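Local coordinates for CELL WALL surface anchor family protein (Streptococcus pneumoniae, PDB 2WW8) that acts as the adhesin of the pneumococcal pilus, recognising host cells probably through its integrin I-like domain, which carries a bound magnesium ion, at residues V227-D232 with E253-L258; S257-I262 with N268-V273; E341-D344 with N348-M351; E368-Q373 with S378-F383; D533-G538 with F583-T588. All coordinates share one frame; numbering follows the deposited sequence.

In the fold
From the N terminus, contact 1 comes first, closing the loop between strand 225-232 and helix 247-263. Contact 2 starts on the same helix, sharing Ser257 and Leu258, and leads to strand 269-275, so together they complete a beta-alpha-beta unit. Contact 3 is a short surface loop between helices 328-337 and 359-373, touching none of the others. Contact 4 sets helix 359-373 against strand 379-386, and contact 5 spans 44 residues to join strand 533-539 to the exit of helix 575-583. No contact nests inside another. Contacts 1, 2, 4 and 5 all tie helices or connections to one parallel five-stranded sheet, whose neighbouring strands bond directly.

Contact 1. Residues V227-D232 with E253-L258; sequences VVILLD and EATRSL
Ile229 and Thr255 lie alongside each other with their side chains pointing opposite ways, methyl against methyl. The CG2 of Ile229 lies 3.8 Å from CG2 of Thr255, the closest approach between strand 227-232 and helix 253-258. Thr255 can offer a methyl here because its first torsion, chi1 -59°, sets CG2 anti to the backbone N, while the hydroxyl stays beside that N and bonds back to the carbonyl of Ala251 one turn earlier. The polar atom is thereby satisfied within the helix, and the face turned to the sheet is largely hydrocarbon. Ile229 uses its other branch as well: CD1, at the end of an extended chain, meets CD2 of Leu258 at 4.0 Å, again with the two side chains running in opposite senses, and stands 4.1 Å from Thr255 CG2. One isoleucine thus touches two residues a turn apart on the helix. Two places further along the strand, Leu231 slants across Thr255, and its CD2 comes to 4.2 Å from the hydroxyl oxygen OG1, a loose contact. Strand and helix axes run almost exactly antiparallel, 176° between directions and 10.7 Å apart, in the first half of a beta-alpha-beta crossover. The strand then ends at Asp232, which bonds to Ser234, a ligand of the magnesium ion. Alongside, strand 269-275 pairs with one edge of strand 225-232 and strand 379-386 with the other; Phe383 and Ile385 of the latter touch Leu258 and Thr255, while helix 359-373 packs on the sheet's other face, over Val228 and Leu230.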
# COMPACT_ATOMS: atom_id res chain seq x y z
N VAL A 227 1.39 24.79 24.60
CA VAL A 227 2.18 25.64 23.73
C VAL A 227 1.29 26.66 23.00
O VAL A 227 0.29 26.29 22.40
CB VAL A 227 2.94 24.80 22.66
CG1 VAL A 227 3.82 25.72 21.85
CG2 VAL A 227 3.77 23.64 23.32
N VAL A 228 1.67 27.94 23.04
CA VAL A 228 1.02 28.91 22.15
C VAL A 228 2.04 29.33 21.06
O VAL A 228 3.21 29.63 21.34
CB VAL A 228 0.63 30.18 22.92
CG1 VAL A 228 -0.00 31.24 21.93
CG2 VAL A 228 -0.38 29.80 24.11
N ILE A 229 1.60 29.34 19.82
CA ILE A 229 2.46 29.89 18.73
C ILE A 229 1.95 31.27 18.35
O ILE A 229 0.76 31.41 18.08
CB ILE A 229 2.42 28.99 17.51
CG1 ILE A 229 3.04 27.67 17.92
CG2 ILE A 229 3.13 29.64 16.29
CD1 ILE A 229 2.96 26.60 16.86
N LEU A 230 2.82 32.28 18.38
CA LEU A 230 2.40 33.61 17.98
C LEU A 230 3.03 33.88 16.63
O LEU A 230 4.22 33.70 16.48
CB LEU A 230 3.00 34.71 18.86
CG LEU A 230 2.63 34.76 20.34
CD1 LEU A 230 3.31 35.93 21.04
CD2 LEU A 230 1.11 34.95 20.37
N LEU A 231 2.23 34.30 15.66
CA LEU A 231 2.76 34.36 14.31
C LEU A 231 2.43 35.75 13.69
O LEU A 231 1.26 36.11 13.55
CB LEU A 231 2.09 33.27 13.49
CG LEU A 231 2.41 33.30 11.97
CD1 LEU A 231 3.92 33.19 11.70
CD2 LEU A 231 1.63 32.12 11.23
N ASP A 232 3.48 36.51 13.41
CA ASP A 232 3.38 37.83 12.75
C ASP A 232 2.84 37.69 11.32
O ASP A 232 3.36 36.93 10.49
CB ASP A 232 4.80 38.48 12.89
CG ASP A 232 4.97 39.86 12.25
OD1 ASP A 232 4.16 40.28 11.39
OD2 ASP A 232 5.99 40.48 12.67
N GLU A 253 4.47 27.35 6.56
CA GLU A 253 4.86 25.94 6.45
C GLU A 253 5.69 25.47 7.66
O GLU A 253 5.50 24.32 8.09
CB GLU A 253 5.61 25.64 5.15
CG GLU A 253 4.81 25.95 3.85
CD GLU A 253 5.64 26.06 2.53
OE1 GLU A 253 6.90 26.10 2.55
OE2 GLU A 253 5.01 26.13 1.43
N ALA A 254 6.59 26.32 8.19
CA ALA A 254 7.38 25.97 9.37
C ALA A 254 6.42 25.81 10.59
O ALA A 254 6.55 24.86 11.34
CB ALA A 254 8.43 27.04 9.68
N THR A 255 5.45 26.71 10.75
CA THR A 255 4.50 26.62 11.85
C THR A 255 3.73 25.28 11.82
O THR A 255 3.69 24.59 12.85
CB THR A 255 3.55 27.83 11.86
OG1 THR A 255 4.34 29.01 12.01
CG2 THR A 255 2.46 27.81 12.97
N ARG A 256 3.18 24.95 10.64
CA ARG A 256 2.47 23.69 10.45
C ARG A 256 3.35 22.50 10.83
O ARG A 256 2.79 21.58 11.45
CB ARG A 256 1.91 23.49 9.04
CG ARG A 256 0.79 24.52 8.72
CD ARG A 256 0.41 24.40 7.24
NE ARG A 256 -0.73 25.30 7.10
CZ ARG A 256 -1.20 25.80 5.96
NH1 ARG A 256 -0.62 25.45 4.81
NH2 ARG A 256 -2.26 26.62 6.02
N SER A 257 4.64 22.51 10.45
CA SER A 257 5.51 21.36 10.76
C SER A 257 5.82 21.29 12.25
O SER A 257 5.83 20.21 12.80
CB SER A 257 6.81 21.29 9.97
OG SER A 257 7.56 20.20 10.49
N LEU A 258 6.02 22.44 12.89
CA LEU A 258 6.21 22.50 14.33
C LEU A 258 4.96 21.98 15.09
O LEU A 258 5.07 21.22 16.05
CB LEU A 258 6.55 23.94 14.78
CG LEU A 258 6.70 24.15 16.29
CD1 LEU A 258 7.86 23.32 16.85
CD2 LEU A 258 6.83 25.62 16.69

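Contact 2. Residues S257-I262 with N268-V273; sequences SLIDKI and NRVALV
In the return half of a beta-alpha-beta crossover, the last turns of helix 247-263 meet the start of strand 269-275, with Ile262 set against Asn268 and Val270. The amide nitrogen ND2 of Asn268 donates to the carbonyl O of Ile262 at 2.8 Å. The bond is nearly straight, 162° at the hydrogen, and the donor lies in the carbonyl plane; the acceptor in turn sits close to the amide plane of Asn268. The other end of that amide, OD1, takes the backbone N-H of Leu225, so the side chain is held at both ends and its rotation is fixed in the turn between helix and strand. Such alternation of helix and parallel strand builds the von Willebrand factor A-like (integrin I-like) domain, in which strand 269-275 lies beside strand 225-232. Beside this bond the contact is apolar. Ile262 CG2 lies 3.9 Å from Asn268 CB, its side chain crossing the asparagine at about a right angle, and it also leans on CG1 of Val270, though the very short spacing there is doubtful because that valine has two conformers. In the conformer described, Ile259, one turn back, also comes near the valine through its CG2, and Leu334 of helix 328-337 covers it too.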
# COMPACT_ATOMS: atom_id res chain seq x y z
N SER A 257 4.64 22.51 10.45
CA SER A 257 5.51 21.36 10.76
C SER A 257 5.82 21.29 12.25
O SER A 257 5.83 20.21 12.80
CB SER A 257 6.81 21.29 9.97
OG SER A 257 7.56 20.20 10.49
N LEU A 258 6.02 22.44 12.89
CA LEU A 258 6.21 22.50 14.33
C LEU A 258 4.96 21.98 15.09
O LEU A 258 5.07 21.22 16.05
CB LEU A 258 6.55 23.94 14.78
CG LEU A 258 6.70 24.15 16.29
CD1 LEU A 258 7.86 23.32 16.85
CD2 LEU A 258 6.83 25.62 16.69
N ILE A 259 3.77 22.37 14.66
CA ILE A 259 2.53 21.83 15.20
C ILE A 259 2.58 20.29 15.09
O ILE A 259 2.30 19.61 16.09
CB ILE A 259 1.31 22.41 14.47
CG1 ILE A 259 1.22 23.90 14.84
CG2 ILE A 259 0.06 21.65 14.85
CD1 ILE A 259 0.23 24.65 13.96
N ASP A 260 2.91 19.74 13.92
CA ASP A 260 3.00 18.27 13.77
C ASP A 260 3.97 17.67 14.79
O ASP A 260 3.69 16.59 15.29
CB ASP A 260 3.47 17.76 12.40
CG ASP A 260 2.48 18.02 11.27
OD1 ASP A 260 1.27 18.14 11.53
OD2 ASP A 260 2.90 18.15 10.08
N LYS A 261 5.12 18.28 15.03
CA LYS A 261 6.09 17.72 15.97
C LYS A 261 5.56 17.81 17.40
O LYS A 261 5.63 16.84 18.14
CB LYS A 261 7.42 18.49 15.91
CG LYS A 261 8.20 18.22 14.63
CD LYS A 261 9.45 19.09 14.65
CE LYS A 261 9.78 19.60 13.24
NZ LYS A 261 10.25 18.42 12.54
N ILE A 262 5.02 18.98 17.79
CA ILE A 262 4.45 19.12 19.14
C ILE A 262 3.32 18.12 19.40
O ILE A 262 3.29 17.50 20.47
CB ILE A 262 3.95 20.53 19.38
CG1 ILE A 262 5.15 21.48 19.50
CG2 ILE A 262 3.08 20.60 20.66
CD1 ILE A 262 4.72 22.95 19.20
N ASN A 268 0.20 16.66 24.40
CA ASN A 268 0.67 18.03 24.32
C ASN A 268 -0.52 18.80 23.76
O ASN A 268 -1.36 18.19 23.16
CB ASN A 268 1.89 18.13 23.40
CG ASN A 268 3.15 17.51 24.01
OD1 ASN A 268 3.25 17.31 25.22
ND2 ASN A 268 4.15 17.29 23.17
N ARG A 269 -0.61 20.10 24.02
CA ARG A 269 -1.71 20.86 23.46
C ARG A 269 -1.12 22.11 22.82
O ARG A 269 -0.08 22.58 23.26
CB ARG A 269 -2.72 21.24 24.55
CG ARG A 269 -3.65 20.11 25.02
CD ARG A 269 -3.93 20.46 26.49
NE ARG A 269 -5.12 21.27 26.64
CZ ARG A 269 -5.32 22.24 27.54
NH1 ARG A 269 -4.43 22.67 28.41
NH2 ARG A 269 -6.49 22.85 27.54
N VAL A 270 -1.78 22.64 21.77
CA VAL A 270 -1.32 23.82 21.03
C VAL A 270 -2.47 24.79 20.76
O VAL A 270 -3.64 24.36 20.59
CB VAL A 270 -0.66 23.41 19.66
CG1 VAL A 270 0.66 22.75 19.90
CG2 VAL A 270 -1.55 22.54 18.79
N ALA A 271 -2.14 26.07 20.68
CA ALA A 271 -3.05 27.12 20.24
C ALA A 271 -2.23 28.03 19.32
O ALA A 271 -1.02 27.94 19.31
CB ALA A 271 -3.49 27.91 21.48
N LEU A 272 -2.88 28.93 18.57
CA LEU A 272 -2.27 29.69 17.48
C LEU A 272 -2.86 31.09 17.56
O LEU A 272 -4.09 31.28 17.61
CB LEU A 272 -2.60 29.03 16.12
CG LEU A 272 -2.31 29.93 14.89
CD1 LEU A 272 -0.78 30.16 14.74
CD2 LEU A 272 -2.98 29.27 13.64
N VAL A 273 -1.96 32.07 17.64
CA VAL A 273 -2.37 33.46 17.62
C VAL A 273 -1.65 34.11 16.45
O VAL A 273 -0.41 34.25 16.47
CB VAL A 273 -2.02 34.20 18.93
CG1 VAL A 273 -2.39 35.73 18.87
CG2 VAL A 273 -2.71 33.52 20.19

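Contact 3. Residues E341-D344 with N348-M351; sequences EAED and NRLM
Arg349 and Met351 close round the carboxylate of Glu343 in a surface loop. Arg349 comes first: its CB and CG lie beside the acid, with CG 3.6 Å from OE2 of Glu343, and the two side chains cross at about a right angle. The bend at chi2 carries the guanidinium past the carboxylate. The planes of the two flat groups are 52° apart, and NH1 of Arg349 remains 4.7 Å from OE2 of Glu343. A water bridges them, accepting from NH1 of Arg349 at 2.9 Å in the guanidinium plane and donating to OE1 of Glu343 at 3.1 Å. The attraction between the charges is thus probably transmitted through solvent. Met351 follows with its CB 3.5 Å from Glu343 OE1, while the thioether turns off in another direction. OE2 of Glu343 is also hydrogen-bonded to ND1 of His345 within the loop, so both carboxylate oxygens have a partner. Asp344 bonds to Ser238; the magnesium ion lies about 11 Å from the Glu343 side chain. The whole loop joins helix 328-337 to helix 359-373, and its far limb rests on strand 311-315 through Leu350 and Met351.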
# COMPACT_ATOMS: atom_id res chain seq x y z
N GLU A 341 0.05 33.60 3.38
CA GLU A 341 0.09 34.86 2.63
C GLU A 341 -0.10 35.95 3.65
O GLU A 341 -0.66 35.68 4.74
CB GLU A 341 -1.11 34.93 1.65
CG GLU A 341 -1.30 33.71 0.73
CD GLU A 341 -0.29 33.61 -0.42
OE1 GLU A 341 0.45 34.58 -0.72
OE2 GLU A 341 -0.24 32.53 -1.05
N ALA A 342 0.30 37.16 3.28
CA ALA A 342 -0.01 38.38 3.98
C ALA A 342 -0.51 39.37 2.91
O ALA A 342 -0.56 39.06 1.73
CB ALA A 342 1.26 38.92 4.70
N GLU A 343 -0.87 40.58 3.28
CA GLU A 343 -1.52 41.46 2.35
C GLU A 343 -0.41 41.95 1.40
O GLU A 343 0.56 42.58 1.86
CB GLU A 343 -2.18 42.59 3.16
CG GLU A 343 -2.64 43.69 2.23
CD GLU A 343 -3.67 43.12 1.24
OE1 GLU A 343 -4.61 42.40 1.72
OE2 GLU A 343 -3.47 43.36 0.03
N ASP A 344 -0.53 41.59 0.12
CA ASP A 344 0.45 41.87 -0.95
C ASP A 344 0.45 43.27 -1.59
O ASP A 344 1.46 43.75 -2.14
CB ASP A 344 0.28 40.89 -2.12
CG ASP A 344 0.71 39.48 -1.75
OD1 ASP A 344 1.44 39.32 -0.73
OD2 ASP A 344 0.34 38.54 -2.51
N ASN A 348 -3.64 50.96 -1.05
CA ASN A 348 -4.93 51.07 -1.73
C ASN A 348 -5.92 49.95 -1.33
O ASN A 348 -7.14 50.07 -1.57
CB ASN A 348 -4.77 51.14 -3.25
CG ASN A 348 -3.93 50.01 -3.79
OD1 ASN A 348 -2.75 49.82 -3.40
ND2 ASN A 348 -4.55 49.22 -4.66
N ARG A 349 -5.40 48.90 -0.70
CA ARG A 349 -6.28 47.90 -0.11
C ARG A 349 -6.66 48.28 1.30
O ARG A 349 -5.82 48.63 2.11
CB ARG A 349 -5.66 46.50 -0.07
CG ARG A 349 -5.70 45.78 -1.44
CD ARG A 349 -7.07 45.94 -2.15
NE ARG A 349 -7.18 45.36 -3.49
CZ ARG A 349 -7.27 44.06 -3.77
NH1 ARG A 349 -7.27 43.13 -2.81
NH2 ARG A 349 -7.35 43.66 -5.02
N LEU A 350 -7.93 48.12 1.62
CA LEU A 350 -8.38 48.20 3.00
C LEU A 350 -7.57 47.28 3.92
O LEU A 350 -7.17 47.68 5.00
CB LEU A 350 -9.87 47.83 3.03
CG LEU A 350 -10.44 47.63 4.45
CD1 LEU A 350 -10.61 49.02 5.06
CD2 LEU A 350 -11.82 46.91 4.33
N MET A 351 -7.30 46.02 3.56
CA MET A 351 -6.70 45.14 4.56
C MET A 351 -5.28 45.51 4.91
O MET A 351 -4.77 45.11 5.96
CB MET A 351 -6.73 43.67 4.15
CG MET A 351 -8.18 43.18 3.87
SD MET A 351 -9.19 43.31 5.41
CE MET A 351 -8.12 42.45 6.58
O HOH W 1 -7.07 43.38 0.10

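Contact 4. Residues E368-Q373 with S378-F383; sequences EILTQQ and SQKVIF
Leu370 reaches from helix 368-373 onto strand 379-383 and supplies the helix's side of the contact with its two methyls. Asp367, one turn before it, is a ligand of the calcium ion, which lies about 8 Å from the leucine side chain. The CG of Leu370 sits anti to the carbonyl carbon, chi1 -71°, with the chain extended beyond, which spreads CD1 and CD2 over Lys380 and Ile382, alternate residues of the strand. CD2 lies 4.0 Å from CB of Lys380, and the two side chains pass in opposite directions, so that the leucine meets the base of the lysine chain. CD1 goes to Ile382, 3.8 Å from its CG1 and 4.1 Å from its CD1, the side chains slanting across each other. Between these two, Val381 turns its side chain to the other face of the sheet. Further along the helix, Gln373 fixes the end of the segment: its carbonyl O accepts from Arg269 of strand 269-275, and its amide bonds to Leu322 and Leu324. Helix and strand axes stand 9.9 Å apart at 161°, nearly antiparallel, where the helix packs on the sheet of this von Willebrand factor A-like domain. The lysine shows how the chemistry divides: its hydrocarbon part packs on Leu370, while bends at chi2 and chi4 turn the ammonium away to the entrance of the strand. There NZ of Lys380 donates to the carbonyl O of Ser378 at 3.0 Å, from above its plane, and to that of Arg375, so the ammonium is probably stabilised by main-chain oxygens of the turn, away from the apolar contact.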
# COMPACT_ATOMS: atom_id res chain seq x y z
N GLU A 368 -2.86 35.30 28.24
CA GLU A 368 -4.26 34.99 28.53
C GLU A 368 -4.62 33.53 28.29
O GLU A 368 -5.20 32.86 29.17
CB GLU A 368 -5.20 35.90 27.70
CG GLU A 368 -6.67 35.59 27.83
CD GLU A 368 -7.53 36.63 27.07
OE1 GLU A 368 -7.08 37.41 26.19
OE2 GLU A 368 -8.72 36.72 27.39
N ILE A 369 -4.27 33.00 27.12
CA ILE A 369 -4.52 31.59 26.83
C ILE A 369 -3.85 30.66 27.86
O ILE A 369 -4.50 29.76 28.37
CB ILE A 369 -4.08 31.21 25.39
CG1 ILE A 369 -5.00 31.96 24.42
CG2 ILE A 369 -4.02 29.67 25.20
CD1 ILE A 369 -4.51 31.84 23.02
N LEU A 370 -2.57 30.85 28.12
CA LEU A 370 -1.85 29.97 29.10
C LEU A 370 -2.40 30.17 30.51
O LEU A 370 -2.66 29.18 31.21
CB LEU A 370 -0.37 30.31 29.02
CG LEU A 370 0.31 29.83 27.75
CD1 LEU A 370 1.68 30.48 27.69
CD2 LEU A 370 0.39 28.23 27.71
N THR A 371 -2.66 31.42 30.91
CA THR A 371 -3.22 31.65 32.23
C THR A 371 -4.59 30.93 32.38
O THR A 371 -4.90 30.30 33.39
CB THR A 371 -3.27 33.19 32.55
OG1 THR A 371 -1.91 33.68 32.61
CG2 THR A 371 -3.88 33.38 33.95
N GLN A 372 -5.43 31.09 31.37
CA GLN A 372 -6.81 30.62 31.49
C GLN A 372 -6.95 29.15 31.17
O GLN A 372 -7.78 28.49 31.77
CB GLN A 372 -7.73 31.41 30.58
CG GLN A 372 -7.85 32.82 31.16
CD GLN A 372 -8.83 33.60 30.34
OE1 GLN A 372 -9.40 33.04 29.40
NE2 GLN A 372 -9.02 34.87 30.66
N GLN A 373 -6.13 28.65 30.25
CA GLN A 373 -6.39 27.29 29.74
C GLN A 373 -5.30 26.25 30.01
O GLN A 373 -5.59 25.07 29.87
CB GLN A 373 -6.63 27.34 28.24
CG GLN A 373 -7.73 28.39 27.81
CD GLN A 373 -7.80 28.40 26.28
OE1 GLN A 373 -7.75 27.34 25.65
NE2 GLN A 373 -7.91 29.55 25.68
N SER A 378 2.13 21.17 33.59
CA SER A 378 2.51 21.21 32.18
C SER A 378 3.64 22.22 32.08
O SER A 378 3.78 23.13 32.93
CB SER A 378 1.34 21.59 31.27
OG SER A 378 0.98 22.97 31.36
N GLN A 379 4.46 22.02 31.04
CA GLN A 379 5.49 22.97 30.73
C GLN A 379 4.87 23.96 29.74
O GLN A 379 4.37 23.54 28.69
CB GLN A 379 6.61 22.25 29.99
CG GLN A 379 7.84 23.19 29.82
CD GLN A 379 9.15 22.40 29.49
OE1 GLN A 379 9.15 21.16 29.40
NE2 GLN A 379 10.26 23.15 29.28
N LYS A 380 4.89 25.25 30.06
CA LYS A 380 4.13 26.24 29.25
C LYS A 380 5.11 26.96 28.34
O LYS A 380 6.14 27.44 28.81
CB LYS A 380 3.36 27.23 30.14
CG LYS A 380 2.26 26.48 30.92
CD LYS A 380 2.18 26.83 32.38
CE LYS A 380 1.15 26.05 33.17
NZ LYS A 380 1.58 24.85 33.97
N VAL A 381 4.84 26.99 27.03
CA VAL A 381 5.80 27.43 26.03
C VAL A 381 5.12 28.42 25.08
O VAL A 381 3.98 28.22 24.72
CB VAL A 381 6.35 26.21 25.23
CG1 VAL A 381 7.48 26.59 24.19
CG2 VAL A 381 6.88 25.12 26.24
N ILE A 382 5.85 29.47 24.68
CA ILE A 382 5.48 30.31 23.54
C ILE A 382 6.61 30.24 22.52
O ILE A 382 7.81 30.40 22.90
CB ILE A 382 5.28 31.78 24.02
CG1 ILE A 382 4.15 31.82 25.10
CG2 ILE A 382 5.11 32.78 22.88
CD1 ILE A 382 4.21 33.12 25.93
N PHE A 383 6.21 29.92 21.28
CA PHE A 383 7.06 30.14 20.09
C PHE A 383 6.53 31.40 19.35
O PHE A 383 5.40 31.44 18.90
CB PHE A 383 6.99 28.90 19.16
CG PHE A 383 7.72 27.70 19.66
CD1 PHE A 383 9.07 27.54 19.39
CD2 PHE A 383 7.04 26.71 20.39
CE1 PHE A 383 9.74 26.39 19.85
CE2 PHE A 383 7.69 25.59 20.83
CZ PHE A 383 9.04 25.41 20.57

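Contact 5. Residues D533-G538 with F583-T588; sequences DVFTVG and FHTIVT
Phe535 pushes the far end of its ring between Thr585 and Ile586, where the chain leaves helix 575-583. The CZ atom lies 3.5 Å from OG1 of Thr585 and 4.1 Å from CG2 of Ile586. That methyl comes in at the ring edge, near its plane, and the isoleucine's CD1 adds a second touch, 4.1 Å from CE2 of Phe535. Both branches of Ile586 therefore grip the rim of the ring: chi1 of 61° puts CG1 between the backbone N and the carbonyl carbon, and CG2 beside the backbone N, anti to the carbonyl carbon. OD1 of Asp533 sits 4.3 Å from Ile586 CG2, a loose approach; the other carboxylate oxygen is bonded to Gln379. The phenylalanine itself stacks on Tyr582 and meets Phe383 of the neighbouring strand, so it belongs to an aromatic cluster between the central sheet and the last helix of the domain. The two segments share only van der Waals contact. The polar atom near the ring, OG1 of Thr585, already bonds to the carbonyl of Tyr582, so this hydroxyl has its partner within the turn and approaches Phe535 without bonding to it.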
# COMPACT_ATOMS: atom_id res chain seq x y z
N ASP A 533 8.65 28.99 29.04
CA ASP A 533 9.70 29.04 28.00
C ASP A 533 9.16 29.92 26.86
O ASP A 533 8.15 29.65 26.22
CB ASP A 533 10.06 27.64 27.47
CG ASP A 533 10.63 26.75 28.56
OD1 ASP A 533 11.84 26.89 28.81
OD2 ASP A 533 9.88 25.93 29.15
N VAL A 534 9.91 30.95 26.49
CA VAL A 534 9.48 31.85 25.40
C VAL A 534 10.66 31.92 24.44
O VAL A 534 11.74 32.42 24.84
CB VAL A 534 9.19 33.27 25.94
CG1 VAL A 534 8.66 34.15 24.79
CG2 VAL A 534 8.14 33.20 27.08
N PHE A 535 10.41 31.45 23.23
CA PHE A 535 11.37 31.41 22.11
C PHE A 535 10.92 32.38 21.00
O PHE A 535 9.73 32.41 20.69
CB PHE A 535 11.33 30.01 21.49
CG PHE A 535 11.74 28.93 22.45
CD1 PHE A 535 13.05 28.84 22.89
CD2 PHE A 535 10.80 28.00 22.90
CE1 PHE A 535 13.49 27.82 23.78
CE2 PHE A 535 11.23 26.95 23.81
CZ PHE A 535 12.56 26.89 24.27
N THR A 536 11.83 33.17 20.45
CA THR A 536 11.52 34.15 19.43
C THR A 536 12.43 33.85 18.24
O THR A 536 13.69 33.79 18.33
CB THR A 536 11.78 35.58 19.97
OG1 THR A 536 11.03 35.72 21.20
CG2 THR A 536 11.26 36.67 18.98
N VAL A 537 11.78 33.61 17.12
CA VAL A 537 12.50 33.46 15.84
C VAL A 537 12.16 34.71 15.02
O VAL A 537 10.98 34.88 14.64
CB VAL A 537 12.08 32.15 15.13
CG1 VAL A 537 12.67 32.00 13.72
CG2 VAL A 537 12.56 30.92 15.95
N GLY A 538 13.14 35.60 14.86
CA GLY A 538 13.03 36.78 13.99
C GLY A 538 13.36 36.46 12.54
O GLY A 538 14.20 35.58 12.21
N PHE A 583 12.82 23.76 19.83
CA PHE A 583 12.05 22.61 20.25
C PHE A 583 12.95 21.57 20.98
O PHE A 583 12.59 21.02 22.02
CB PHE A 583 11.29 22.04 19.05
CG PHE A 583 10.31 20.91 19.38
CD1 PHE A 583 9.39 21.08 20.41
CD2 PHE A 583 10.32 19.72 18.71
CE1 PHE A 583 8.47 20.07 20.74
CE2 PHE A 583 9.43 18.66 19.07
CZ PHE A 583 8.49 18.86 20.07
N HIS A 584 14.11 21.29 20.38
CA HIS A 584 15.04 20.34 20.90
C HIS A 584 15.74 20.86 22.17
O HIS A 584 16.50 20.13 22.77
CB HIS A 584 16.06 19.85 19.85
CG HIS A 584 15.50 18.90 18.85
ND1 HIS A 584 14.70 19.29 17.80
CD2 HIS A 584 15.63 17.55 18.72
CE1 HIS A 584 14.35 18.24 17.07
NE2 HIS A 584 14.90 17.17 17.62
N THR A 585 15.50 22.07 22.65
CA THR A 585 16.11 22.35 23.95
C THR A 585 15.17 21.85 25.05
O THR A 585 15.55 21.84 26.21
CB THR A 585 16.43 23.85 24.17
OG1 THR A 585 15.19 24.57 24.26
CG2 THR A 585 17.32 24.43 23.06
N ILE A 586 13.93 21.50 24.72
CA ILE A 586 12.99 21.09 25.75
C ILE A 586 12.54 19.65 25.55
O ILE A 586 11.91 19.09 26.46
CB ILE A 586 11.79 22.04 25.90
CG1 ILE A 586 10.98 22.15 24.63
CG2 ILE A 586 12.34 23.41 26.34
CD1 ILE A 586 9.91 23.21 24.70
N VAL A 587 12.87 19.04 24.42
CA VAL A 587 12.59 17.60 24.26
C VAL A 587 13.89 16.91 23.81
O VAL A 587 14.73 17.55 23.13
CB VAL A 587 11.41 17.35 23.25
CG1 VAL A 587 10.12 18.02 23.72
CG2 VAL A 587 11.74 17.86 21.83
N THR A 588 14.03 15.62 24.09
CA THR A 588 15.00 14.80 23.32
C THR A 588 14.30 13.92 22.28
O THR A 588 13.21 13.43 22.47
CB THR A 588 15.84 13.86 24.23
OG1 THR A 588 15.08 12.67 24.50
CG2 THR A 588 16.22 14.50 25.57